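Local coordinates for glutaredoxin related protein (Sulfolobus solfataricus, PDB 4MNN) that probably catalyses thiol-disulfide exchange, as an atypical protein disulfide oxidoreductase of the glutaredoxin family built on the thioredoxin fold, at residues A[56-64]-A[125-136]; A[68-76]-A[111-122]. All coordinates share one frame; numbering follows the deposited sequence. Where two conformers were deposited one is given.

Contact 1 of 2, residues A[56-64]-A[125-136]; sequences DRVYYTYYG and SQINENVKLEIY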
loop_
_atom_site.group_PDB
_atom_site.type_symbol
_atom_site.label_atom_id
_atom_site.label_comp_id
_atom_site.label_asym_id
_atom_site.label_seq_id
_atom_site.Cartn_x
_atom_site.Cartn_y
_atom_site.Cartn_z
ATOM N N ASP A 56 11.514 -6.005 10.803
ATOM C CA ASP A 56 10.262 -6.387 11.459
ATOM C C ASP A 56 9.186 -5.323 11.251
ATOM O O ASP A 56 8.040 -5.514 11.660
ATOM C CB ASP A 56 10.449 -6.530 12.977
ATOM C CG ASP A 56 11.250 -7.751 13.357
ATOM O OD1 ASP A 56 11.017 -8.815 12.738
ATOM O OD2 ASP A 56 12.095 -7.639 14.283
ATOM N N ARG A 57 9.540 -4.193 10.644
ATOM C CA ARG A 57 8.529 -3.137 10.498
ATOM C C ARG A 57 7.571 -3.301 9.323
ATOM O O ARG A 57 8.017 -3.434 8.200
ATOM C CB ARG A 57 9.189 -1.768 10.374
ATOM C CG ARG A 57 8.200 -0.624 10.135
ATOM C CD ARG A 57 8.945 0.726 10.262
ATOM N NE ARG A 57 8.101 1.864 9.860
ATOM C CZ ARG A 57 8.508 3.129 9.818
ATOM N NH1 ARG A 57 9.758 3.435 10.148
ATOM N NH2 ARG A 57 7.664 4.090 9.461
ATOM N N VAL A 58 6.267 -3.250 9.595
ATOM C CA VAL A 58 5.247 -3.339 8.533
ATOM C C VAL A 58 4.837 -1.906 8.166
ATOM O O VAL A 58 4.323 -1.158 9.005
ATOM C CB VAL A 58 3.979 -4.114 9.007
ATOM C CG1 VAL A 58 2.902 -4.116 7.896
ATOM C CG2 VAL A 58 4.352 -5.567 9.392
ATOM N N TYR A 59 5.107 -1.506 6.926
ATOM C CA TYR A 59 4.753 -0.182 6.460
ATOM C C TYR A 59 3.289 -0.092 6.128
ATOM O O TYR A 59 2.640 0.912 6.427
ATOM C CB TYR A 59 5.609 0.196 5.257
ATOM C CG TYR A 59 7.021 0.520 5.687
ATOM C CD1 TYR A 59 7.926 -0.497 5.985
ATOM C CD2 TYR A 59 7.425 1.849 5.863
ATOM C CE1 TYR A 59 9.226 -0.204 6.464
ATOM C CE2 TYR A 59 8.713 2.153 6.335
ATOM C CZ TYR A 59 9.599 1.116 6.630
ATOM O OH TYR A 59 10.884 1.399 7.087
ATOM N N TYR A 60 2.759 -1.140 5.513
ATOM C CA TYR A 60 1.328 -1.175 5.237
ATOM C C TYR A 60 0.939 -2.530 4.695
ATOM O O TYR A 60 1.800 -3.352 4.363
ATOM C CB TYR A 60 0.956 -0.073 4.224
ATOM C CG TYR A 60 1.621 -0.214 2.870
ATOM C CD1 TYR A 60 1.120 -1.098 1.916
ATOM C CD2 TYR A 60 2.767 0.524 2.550
ATOM C CE1 TYR A 60 1.740 -1.239 0.669
ATOM C CE2 TYR A 60 3.412 0.379 1.299
ATOM C CZ TYR A 60 2.895 -0.495 0.373
ATOM O OH TYR A 60 3.495 -0.687 -0.874
ATOM N N THR A 61 -0.367 -2.754 4.610
ATOM C CA THR A 61 -0.912 -3.972 4.024
ATOM C C THR A 61 -1.905 -3.455 2.990
ATOM O O THR A 61 -2.687 -2.533 3.281
ATOM C CB THR A 61 -1.755 -4.812 4.998
ATOM O OG1 THR A 61 -0.942 -5.259 6.073
ATOM C CG2 THR A 61 -2.323 -6.057 4.272
ATOM N N TYR A 62 -1.851 -4.045 1.805
ATOM C CA TYR A 62 -2.749 -3.721 0.722
ATOM C C TYR A 62 -3.614 -4.978 0.570
ATOM O O TYR A 62 -3.080 -6.076 0.256
ATOM C CB TYR A 62 -1.939 -3.515 -0.560
ATOM C CG TYR A 62 -2.761 -3.009 -1.711
ATOM C CD1 TYR A 62 -2.671 -1.677 -2.141
ATOM C CD2 TYR A 62 -3.632 -3.874 -2.406
ATOM C CE1 TYR A 62 -3.426 -1.220 -3.236
ATOM C CE2 TYR A 62 -4.389 -3.429 -3.498
ATOM C CZ TYR A 62 -4.289 -2.111 -3.906
ATOM O OH TYR A 62 -5.076 -1.680 -4.964
ATOM N N TYR A 63 -4.910 -4.823 0.816
ATOM C CA TYR A 63 -5.868 -5.906 0.690
ATOM C C TYR A 63 -6.459 -5.897 -0.722
ATOM O O TYR A 63 -7.343 -5.102 -1.039
ATOM C CB TYR A 63 -6.948 -5.747 1.758
ATOM C CG TYR A 63 -6.370 -5.900 3.162
ATOM C CD1 TYR A 63 -6.067 -4.775 3.950
ATOM C CD2 TYR A 63 -6.179 -7.179 3.719
ATOM C CE1 TYR A 63 -5.605 -4.916 5.243
ATOM C CE2 TYR A 63 -5.719 -7.337 5.029
ATOM C CZ TYR A 63 -5.436 -6.205 5.782
ATOM O OH TYR A 63 -4.967 -6.354 7.075
ATOM N N GLY A 64 -5.927 -6.810 -1.545
ATOM C CA GLY A 64 -6.288 -6.961 -2.942
ATOM C C GLY A 64 -4.957 -7.160 -3.631
ATOM O O GLY A 64 -3.985 -7.566 -2.966
ATOM N N SER A 125 3.054 6.602 5.836
ATOM C CA SER A 125 3.387 5.386 6.609
ATOM C C SER A 125 4.898 5.257 6.834
ATOM O O SER A 125 5.345 4.639 7.805
ATOM C CB SER A 125 2.846 4.117 5.901
ATOM O OG SER A 125 3.652 3.681 4.804
ATOM N N GLN A 126 5.671 5.850 5.930
ATOM C CA GLN A 126 7.143 5.858 6.041
ATOM C C GLN A 126 7.616 6.794 7.145
ATOM O O GLN A 126 8.553 6.475 7.897
ATOM C CB GLN A 126 7.753 6.385 4.752
ATOM C CG GLN A 126 8.326 5.388 3.826
ATOM C CD GLN A 126 8.930 6.078 2.608
ATOM O OE1 GLN A 126 8.234 6.382 1.658
ATOM N NE2 GLN A 126 10.213 6.356 2.661
ATOM N N ILE A 127 6.992 7.974 7.203
ATOM C CA ILE A 127 7.333 9.026 8.155
ATOM C C ILE A 127 6.830 8.792 9.554
ATOM O O ILE A 127 7.445 9.238 10.513
ATOM C CB ILE A 127 6.676 10.388 7.766
ATOM C CG1 ILE A 127 7.088 10.821 6.373
ATOM C CG2 ILE A 127 7.039 11.457 8.781
ATOM C CD1 ILE A 127 6.204 11.915 5.863
ATOM N N ASN A 128 5.714 8.090 9.670
ATOM C CA ASN A 128 5.063 7.959 10.965
ATOM C C ASN A 128 4.724 6.525 11.362
ATOM O O ASN A 128 3.755 5.941 10.867
ATOM C CB ASN A 128 3.790 8.851 10.880
ATOM C CG ASN A 128 3.003 8.922 12.172
ATOM O OD1 ASN A 128 2.054 9.716 12.287
ATOM N ND2 ASN A 128 3.370 8.129 13.130
ATOM N N GLU A 129 5.528 5.969 12.268
ATOM C CA GLU A 129 5.317 4.605 12.737
ATOM C C GLU A 129 4.103 4.460 13.627
ATOM O O GLU A 129 3.711 3.334 13.961
ATOM C CB GLU A 129 6.537 4.127 13.526
ATOM C CG GLU A 129 7.819 4.202 12.771
ATOM C CD GLU A 129 8.994 3.834 13.647
ATOM O OE1 GLU A 129 8.993 2.686 14.168
ATOM O OE2 GLU A 129 9.898 4.691 13.810
ATOM N N ASN A 130 3.515 5.587 14.036
ATOM C CA ASN A 130 2.355 5.551 14.927
ATOM C C ASN A 130 1.057 5.410 14.133
ATOM O O ASN A 130 -0.032 5.351 14.716
ATOM C CB ASN A 130 2.305 6.837 15.759
ATOM C CG ASN A 130 3.533 7.013 16.638
ATOM O OD1 ASN A 130 4.146 8.090 16.667
ATOM N ND2 ASN A 130 3.892 5.970 17.357
ATOM N N VAL A 131 1.173 5.410 12.808
ATOM C CA VAL A 131 0.008 5.249 11.930
ATOM C C VAL A 131 0.011 3.788 11.460
ATOM O O VAL A 131 1.068 3.237 11.208
ATOM C CB VAL A 131 0.103 6.192 10.678
ATOM C CG1 VAL A 131 -0.699 5.616 9.508
ATOM C CG2 VAL A 131 -0.467 7.587 11.015
ATOM N N LYS A 132 -1.158 3.160 11.376
ATOM C CA LYS A 132 -1.231 1.787 10.872
ATOM C C LYS A 132 -2.056 1.899 9.596
ATOM O O LYS A 132 -3.278 2.013 9.654
ATOM C CB LYS A 132 -1.924 0.846 11.857
ATOM C CG LYS A 132 -1.957 -0.585 11.292
ATOM C CD LYS A 132 -2.730 -1.534 12.158
ATOM C CE LYS A 132 -2.535 -2.943 11.654
ATOM N NZ LYS A 132 -3.231 -3.964 12.470
ATOM N N LEU A 133 -1.354 1.918 8.455
ATOM C CA LEU A 133 -1.974 2.065 7.136
ATOM C C LEU A 133 -2.411 0.751 6.504
ATOM O O LEU A 133 -1.636 -0.194 6.405
ATOM C CB LEU A 133 -0.987 2.771 6.164
ATOM C CG LEU A 133 -1.508 2.948 4.720
ATOM C CD1 LEU A 133 -2.723 3.881 4.759
ATOM C CD2 LEU A 133 -0.396 3.508 3.814
ATOM N N GLU A 134 -3.658 0.699 6.070
ATOM C CA GLU A 134 -4.181 -0.477 5.367
ATOM C C GLU A 134 -4.899 0.054 4.150
ATOM O O GLU A 134 -5.628 1.057 4.258
ATOM C CB GLU A 134 -5.155 -1.254 6.264
ATOM C CG GLU A 134 -4.385 -1.940 7.429
ATOM C CD GLU A 134 -5.280 -2.653 8.426
ATOM O OE1 GLU A 134 -6.104 -1.990 9.084
ATOM O OE2 GLU A 134 -5.141 -3.878 8.545
ATOM N N ILE A 135 -4.701 -0.594 3.002
ATOM C CA ILE A 135 -5.358 -0.163 1.765
ATOM C C ILE A 135 -6.265 -1.300 1.383
ATOM O O ILE A 135 -5.869 -2.440 1.504
ATOM C CB ILE A 135 -4.358 0.004 0.607
ATOM C CG1 ILE A 135 -3.105 0.745 1.092
ATOM C CG2 ILE A 135 -5.057 0.718 -0.568
ATOM C CD1 ILE A 135 -3.338 2.158 1.557
ATOM N N TYR A 136 -7.478 -0.990 0.932
ATOM C CA TYR A 136 -8.422 -2.033 0.522
ATOM C C TYR A 136 -8.957 -1.802 -0.869
ATOM O O TYR A 136 -9.428 -0.719 -1.156
ATOM C CB TYR A 136 -9.650 -2.059 1.435
ATOM C CG TYR A 136 -9.361 -2.426 2.868
ATOM C CD1 TYR A 136 -8.918 -1.462 3.790
ATOM C CD2 TYR A 136 -9.535 -3.742 3.303
ATOM C CE1 TYR A 136 -8.658 -1.797 5.122
ATOM C CE2 TYR A 136 -9.267 -4.096 4.636
ATOM C CZ TYR A 136 -8.836 -3.122 5.534
ATOM O OH TYR A 136 -8.573 -3.475 6.841
HETATM O O HOH W 1 1.431 1.662 8.861
HETATM O O HOH W 2 11.036 4.330 7.361
#
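Strands 57-63 and 131-136 run parallel, their axes 4.5 Å apart at closest and their N-to-C directions 13° apart. Ile135 N donates to Thr61 O (2.8 Å) and Tyr63 N to Ile135 O (2.7 Å, nearly straight), the two bonds that bracket the parallel Tyr62-Ile135 pair. Earlier in the strands the pairing slackens: the Thr61 N to Leu133 O bond is weak, and a water joins Tyr59 O and Val131 O to Leu133 N.

On the face carrying Thr61 and Glu134, the Tyr63 and Tyr136 ring planes are 12° apart but slid so that they barely overlap; Tyr63 CD1 lies over one face of the Tyr136 ring, toward its rim, 3.3 Å from Tyr136 CE2. Tyr63 OH donates to Glu134 OE2 (2.9 Å) on the anti side of that carboxylate, somewhat out of its plane. On the other face, the Tyr62 ring packs obliquely on Ile135 CB and CG2.

With CG trans to the backbone N (chi1 177°) and its chain extended, Arg57 reaches the end of helix 114-127, where NH2 donates bent bonds to Ser125 O (2.9 Å), in the carbonyl plane, and to Gln126 O (3.0 Å), from above that carbonyl's plane. Its guanidinium is sandwiched between Tyr59 CE2 and Glu129 CG, the latter 3.2 Å from CZ; the long Glu129 salt bridge rests on charge alone. A leucine here would probably leave both carbonyls without this guanidinium donor and Glu129 without its positive neighbour.

The strands belong to different thioredoxin-like sequence ranges, so their pairing is consistent with two such units sharing one sheet, as in protein disulfide oxidoreductases with tandem thioredoxin folds.

Contact 2 of 2, residues A[68-76]-A[111-122]; sequences ANELWPFLN and CTKCPITAEFLY
Pro73 of helix 71-76 and Pro115 of helix 114-122 lie side by side, Pro73 CG 3.6 Å from Pro115 CB, where the packing is tight. The helices run nearly parallel (13°), and their axes come within 9.1 Å.

Glu70 enters this buried part with its chain bent about CB-CG (chi2 -63°), which brings the carboxylate to helix 114-122. OE2 lies 3.3 Å from Cys114 CB and OE1 rests against the methyl of Ala118. A water donates to Glu70 OE1 (2.8 Å) and to Glu70 O, and accepts from Tyr122 OH, so the acid and the phenol are bridged. The Tyr122 ring also meets Pro73, with CE1 4.1 Å from Pro73 CB.

The side bearing Trp72 and Asn76 is looser. There Asn76 ND2 makes a weak, bent bond to Glu119 OE2 (3.1 Å, 124° at the hydrogen), and a second water spans Pro73 O and the same OE2. Arg80 gives this carboxylate a salt bridge. The exposed Trp72 ring approaches Glu119 no closer than 4.4 Å, from CH2 to OE1.

Cys111 and Cys114 form a disulfide (SG to SG 2.1 Å) in a CxxC at the start of helix 114-127, consistent with a thioredoxin-type redox centre. The Glu70 carboxylate, beside Cys114 CB, thus places an acidic group in the immediate surroundings of that disulfide, where it could influence the local electrostatics.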
loop_
_atom_site.group_PDB
_atom_site.type_symbol
_atom_site.label_atom_id
_atom_site.label_comp_id
_atom_site.label_asym_id
_atom_site.label_seq_id
_atom_site.Cartn_x
_atom_site.Cartn_y
_atom_site.Cartn_z
ATOM N N ALA A 68 -3.114 -2.693 -12.370
ATOM C CA ALA A 68 -3.743 -1.565 -13.082
ATOM C C ALA A 68 -3.110 -0.252 -12.619
ATOM O O ALA A 68 -1.883 -0.194 -12.469
ATOM C CB ALA A 68 -5.269 -1.543 -12.874
ATOM N N ASN A 69 -3.891 0.795 -12.366
ATOM C CA ASN A 69 -3.243 2.057 -11.979
ATOM C C ASN A 69 -2.648 2.128 -10.556
ATOM O O ASN A 69 -2.040 3.145 -10.167
ATOM C CB ASN A 69 -4.159 3.273 -12.309
ATOM C CG ASN A 69 -5.305 3.480 -11.321
ATOM O OD1 ASN A 69 -6.102 4.427 -11.463
ATOM N ND2 ASN A 69 -5.408 2.611 -10.340
ATOM N N GLU A 70 -2.790 1.045 -9.791
ATOM C CA GLU A 70 -2.210 1.000 -8.438
ATOM C C GLU A 70 -0.800 0.400 -8.470
ATOM O O GLU A 70 -0.040 0.465 -7.492
ATOM C CB GLU A 70 -3.105 0.172 -7.494
ATOM C CG GLU A 70 -4.445 0.856 -7.186
ATOM C CD GLU A 70 -4.292 2.195 -6.429
ATOM O OE1 GLU A 70 -3.277 2.403 -5.732
ATOM O OE2 GLU A 70 -5.218 3.052 -6.498
ATOM N N LEU A 71 -0.409 -0.174 -9.601
ATOM C CA LEU A 71 0.923 -0.768 -9.641
ATOM C C LEU A 71 2.051 0.275 -9.574
ATOM O O LEU A 71 3.056 0.063 -8.894
ATOM C CB LEU A 71 1.105 -1.622 -10.915
ATOM C CG LEU A 71 2.502 -2.268 -11.029
ATOM C CD1 LEU A 71 2.706 -3.276 -9.893
ATOM C CD2 LEU A 71 2.635 -2.989 -12.376
ATOM N N TRP A 72 1.897 1.384 -10.289
ATOM C CA TRP A 72 2.941 2.388 -10.319
ATOM C C TRP A 72 3.224 2.941 -8.920
ATOM O O TRP A 72 4.398 3.010 -8.501
ATOM C CB TRP A 72 2.549 3.477 -11.324
ATOM C CG TRP A 72 3.466 4.663 -11.357
ATOM C CD1 TRP A 72 4.837 4.656 -11.447
ATOM C CD2 TRP A 72 3.073 6.036 -11.300
ATOM N NE1 TRP A 72 5.317 5.951 -11.444
ATOM C CE2 TRP A 72 4.255 6.817 -11.357
ATOM C CE3 TRP A 72 1.830 6.688 -11.212
ATOM C CZ2 TRP A 72 4.235 8.214 -11.317
ATOM C CZ3 TRP A 72 1.815 8.086 -11.173
ATOM C CH2 TRP A 72 3.013 8.828 -11.230
ATOM N N PRO A 73 2.173 3.362 -8.185
ATOM C CA PRO A 73 2.373 3.890 -6.830
ATOM C C PRO A 73 2.984 2.811 -5.931
ATOM O O PRO A 73 3.823 3.092 -5.097
ATOM C CB PRO A 73 0.970 4.244 -6.360
ATOM C CG PRO A 73 0.222 4.471 -7.597
ATOM C CD PRO A 73 0.781 3.546 -8.633
ATOM N N PHE A 74 2.564 1.566 -6.123
ATOM C CA PHE A 74 3.066 0.467 -5.293
ATOM C C PHE A 74 4.582 0.278 -5.499
ATOM O O PHE A 74 5.350 0.225 -4.534
ATOM C CB PHE A 74 2.287 -0.820 -5.639
ATOM C CG PHE A 74 2.801 -2.050 -4.931
ATOM C CD1 PHE A 74 2.587 -2.226 -3.562
ATOM C CD2 PHE A 74 3.495 -3.024 -5.632
ATOM C CE1 PHE A 74 3.067 -3.379 -2.899
ATOM C CE2 PHE A 74 3.983 -4.181 -4.970
ATOM C CZ PHE A 74 3.761 -4.341 -3.604
ATOM N N LEU A 75 5.019 0.214 -6.752
ATOM C CA LEU A 75 6.442 0.086 -7.051
ATOM C C LEU A 75 7.202 1.296 -6.540
ATOM O O LEU A 75 8.310 1.163 -6.031
ATOM C CB LEU A 75 6.677 -0.042 -8.568
ATOM C CG LEU A 75 6.198 -1.364 -9.147
ATOM C CD1 LEU A 75 6.318 -1.324 -10.639
ATOM C CD2 LEU A 75 6.992 -2.515 -8.520
ATOM N N ASN A 76 6.631 2.484 -6.685
ATOM C CA ASN A 76 7.292 3.672 -6.184
ATOM C C ASN A 76 7.495 3.592 -4.680
ATOM O O ASN A 76 8.509 4.070 -4.148
ATOM C CB ASN A 76 6.455 4.912 -6.458
ATOM C CG ASN A 76 7.005 5.754 -7.569
ATOM O OD1 ASN A 76 7.462 5.243 -8.571
ATOM N ND2 ASN A 76 6.915 7.071 -7.412
ATOM N N CYS A 111 -10.315 4.115 -10.911
ATOM C CA CYS A 111 -10.360 5.271 -10.036
ATOM C C CYS A 111 -9.200 6.209 -10.314
ATOM O O CYS A 111 -8.047 5.871 -10.069
ATOM C CB CYS A 111 -10.337 4.798 -8.572
ATOM S SG CYS A 111 -10.285 6.130 -7.339
ATOM N N THR A 112 -9.524 7.397 -10.806
ATOM C CA THR A 112 -8.502 8.367 -11.144
ATOM C C THR A 112 -7.752 8.939 -9.971
ATOM O O THR A 112 -6.533 9.023 -10.020
ATOM C CB THR A 112 -9.099 9.535 -11.971
ATOM O OG1 THR A 112 -9.573 9.024 -13.219
ATOM C CG2 THR A 112 -8.044 10.601 -12.237
ATOM N N LYS A 113 -8.452 9.324 -8.904
ATOM C CA LYS A 113 -7.737 9.911 -7.794
ATOM C C LYS A 113 -7.165 8.931 -6.797
ATOM O O LYS A 113 -6.446 9.338 -5.911
ATOM C CB LYS A 113 -8.612 10.932 -7.035
ATOM C CG LYS A 113 -8.888 12.221 -7.780
ATOM C CD LYS A 113 -9.658 13.215 -6.934
ATOM C CE LYS A 113 -11.025 12.670 -6.525
ATOM N NZ LYS A 113 -11.913 12.295 -7.676
ATOM N N CYS A 114 -7.434 7.644 -6.941
ATOM C CA CYS A 114 -6.931 6.712 -5.935
ATOM C C CYS A 114 -5.413 6.576 -5.887
ATOM O O CYS A 114 -4.844 6.575 -4.817
ATOM C CB CYS A 114 -7.562 5.329 -6.108
ATOM S SG CYS A 114 -9.357 5.242 -5.705
ATOM N N PRO A 115 -4.749 6.456 -7.048
ATOM C CA PRO A 115 -3.291 6.324 -6.985
ATOM C C PRO A 115 -2.602 7.520 -6.364
ATOM O O PRO A 115 -1.566 7.370 -5.741
ATOM C CB PRO A 115 -2.889 6.048 -8.445
ATOM C CG PRO A 115 -4.054 6.583 -9.257
ATOM C CD PRO A 115 -5.261 6.211 -8.409
ATOM N N ILE A 116 -3.179 8.705 -6.538
ATOM C CA ILE A 116 -2.619 9.922 -5.972
ATOM C C ILE A 116 -2.711 9.817 -4.436
ATOM O O ILE A 116 -1.760 10.131 -3.715
ATOM C CB ILE A 116 -3.406 11.162 -6.477
ATOM C CG1 ILE A 116 -3.621 11.046 -7.999
ATOM C CG2 ILE A 116 -2.671 12.430 -6.109
ATOM C CD1 ILE A 116 -4.435 12.168 -8.635
ATOM N N THR A 117 -3.851 9.343 -3.936
ATOM C CA THR A 117 -4.026 9.213 -2.484
ATOM C C THR A 117 -3.167 8.115 -1.888
ATOM O O THR A 117 -2.609 8.290 -0.814
ATOM C CB THR A 117 -5.494 8.992 -2.146
ATOM O OG1 THR A 117 -6.244 10.056 -2.751
ATOM C CG2 THR A 117 -5.722 9.075 -0.601
ATOM N N ALA A 118 -3.082 6.972 -2.563
ATOM C CA ALA A 118 -2.220 5.905 -2.070
ATOM C C ALA A 118 -0.772 6.384 -1.976
ATOM O O ALA A 118 -0.081 6.124 -0.991
ATOM C CB ALA A 118 -2.287 4.719 -2.973
ATOM N N GLU A 119 -0.281 7.067 -3.010
ATOM C CA GLU A 119 1.118 7.518 -2.975
ATOM C C GLU A 119 1.414 8.416 -1.786
ATOM O O GLU A 119 2.457 8.310 -1.127
ATOM C CB GLU A 119 1.427 8.244 -4.274
ATOM C CG GLU A 119 2.900 8.604 -4.433
ATOM C CD GLU A 119 3.385 8.340 -5.853
ATOM O OE1 GLU A 119 2.944 9.050 -6.795
ATOM O OE2 GLU A 119 4.202 7.413 -6.019
ATOM N N PHE A 120 0.472 9.307 -1.509
ATOM C CA PHE A 120 0.566 10.255 -0.413
ATOM C C PHE A 120 0.583 9.466 0.912
ATOM O O PHE A 120 1.483 9.640 1.738
ATOM C CB PHE A 120 -0.635 11.213 -0.472
ATOM C CG PHE A 120 -0.689 12.198 0.664
ATOM C CD1 PHE A 120 0.109 13.338 0.651
ATOM C CD2 PHE A 120 -1.558 11.997 1.733
ATOM C CE1 PHE A 120 0.043 14.284 1.698
ATOM C CE2 PHE A 120 -1.639 12.918 2.781
ATOM C CZ PHE A 120 -0.836 14.069 2.762
ATOM N N LEU A 121 -0.360 8.541 1.079
ATOM C CA LEU A 121 -0.396 7.775 2.331
ATOM C C LEU A 121 0.772 6.811 2.490
ATOM O O LEU A 121 1.218 6.585 3.613
ATOM C CB LEU A 121 -1.741 7.042 2.471
ATOM C CG LEU A 121 -2.910 8.008 2.667
ATOM C CD1 LEU A 121 -4.249 7.206 2.694
ATOM C CD2 LEU A 121 -2.737 8.800 4.010
ATOM N N TYR A 122 1.299 6.272 1.386
ATOM C CA TYR A 122 2.461 5.364 1.487
ATOM C C TYR A 122 3.598 6.160 2.105
ATOM O O TYR A 122 4.371 5.636 2.915
ATOM C CB TYR A 122 2.913 4.864 0.121
ATOM C CG TYR A 122 1.998 3.839 -0.499
ATOM C CD1 TYR A 122 1.826 3.786 -1.893
ATOM C CD2 TYR A 122 1.328 2.894 0.302
ATOM C CE1 TYR A 122 1.007 2.807 -2.489
ATOM C CE2 TYR A 122 0.495 1.901 -0.279
ATOM C CZ TYR A 122 0.354 1.869 -1.677
ATOM O OH TYR A 122 -0.391 0.886 -2.279
HETATM O O HOH W 3 -0.828 1.361 -5.028
HETATM O O HOH W 4 4.064 5.589 -4.091
#

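Overall arrangement
Contact 2 is nested along the chain inside the loop closed by contact 1: strand 57-63 leads into helix 71-83, and helix 114-127 leads into strand 131-137. The two centres lie about 14 Å apart. Contact 1 joins neighbouring strands of the seven-stranded mixed sheet, whereas contact 2 pairs the helices that pack against it. Aromatic side chains connect the layers: Tyr60 stacks on Tyr122 and touches Phe74, while Tyr62 meets Glu70 and Tyr122. The two thioredoxin-like sequence ranges are therefore joined twice, through strands and through helices, making one compact body with the Cys111-Cys114 disulfide at the N-terminal end of helix 114-127.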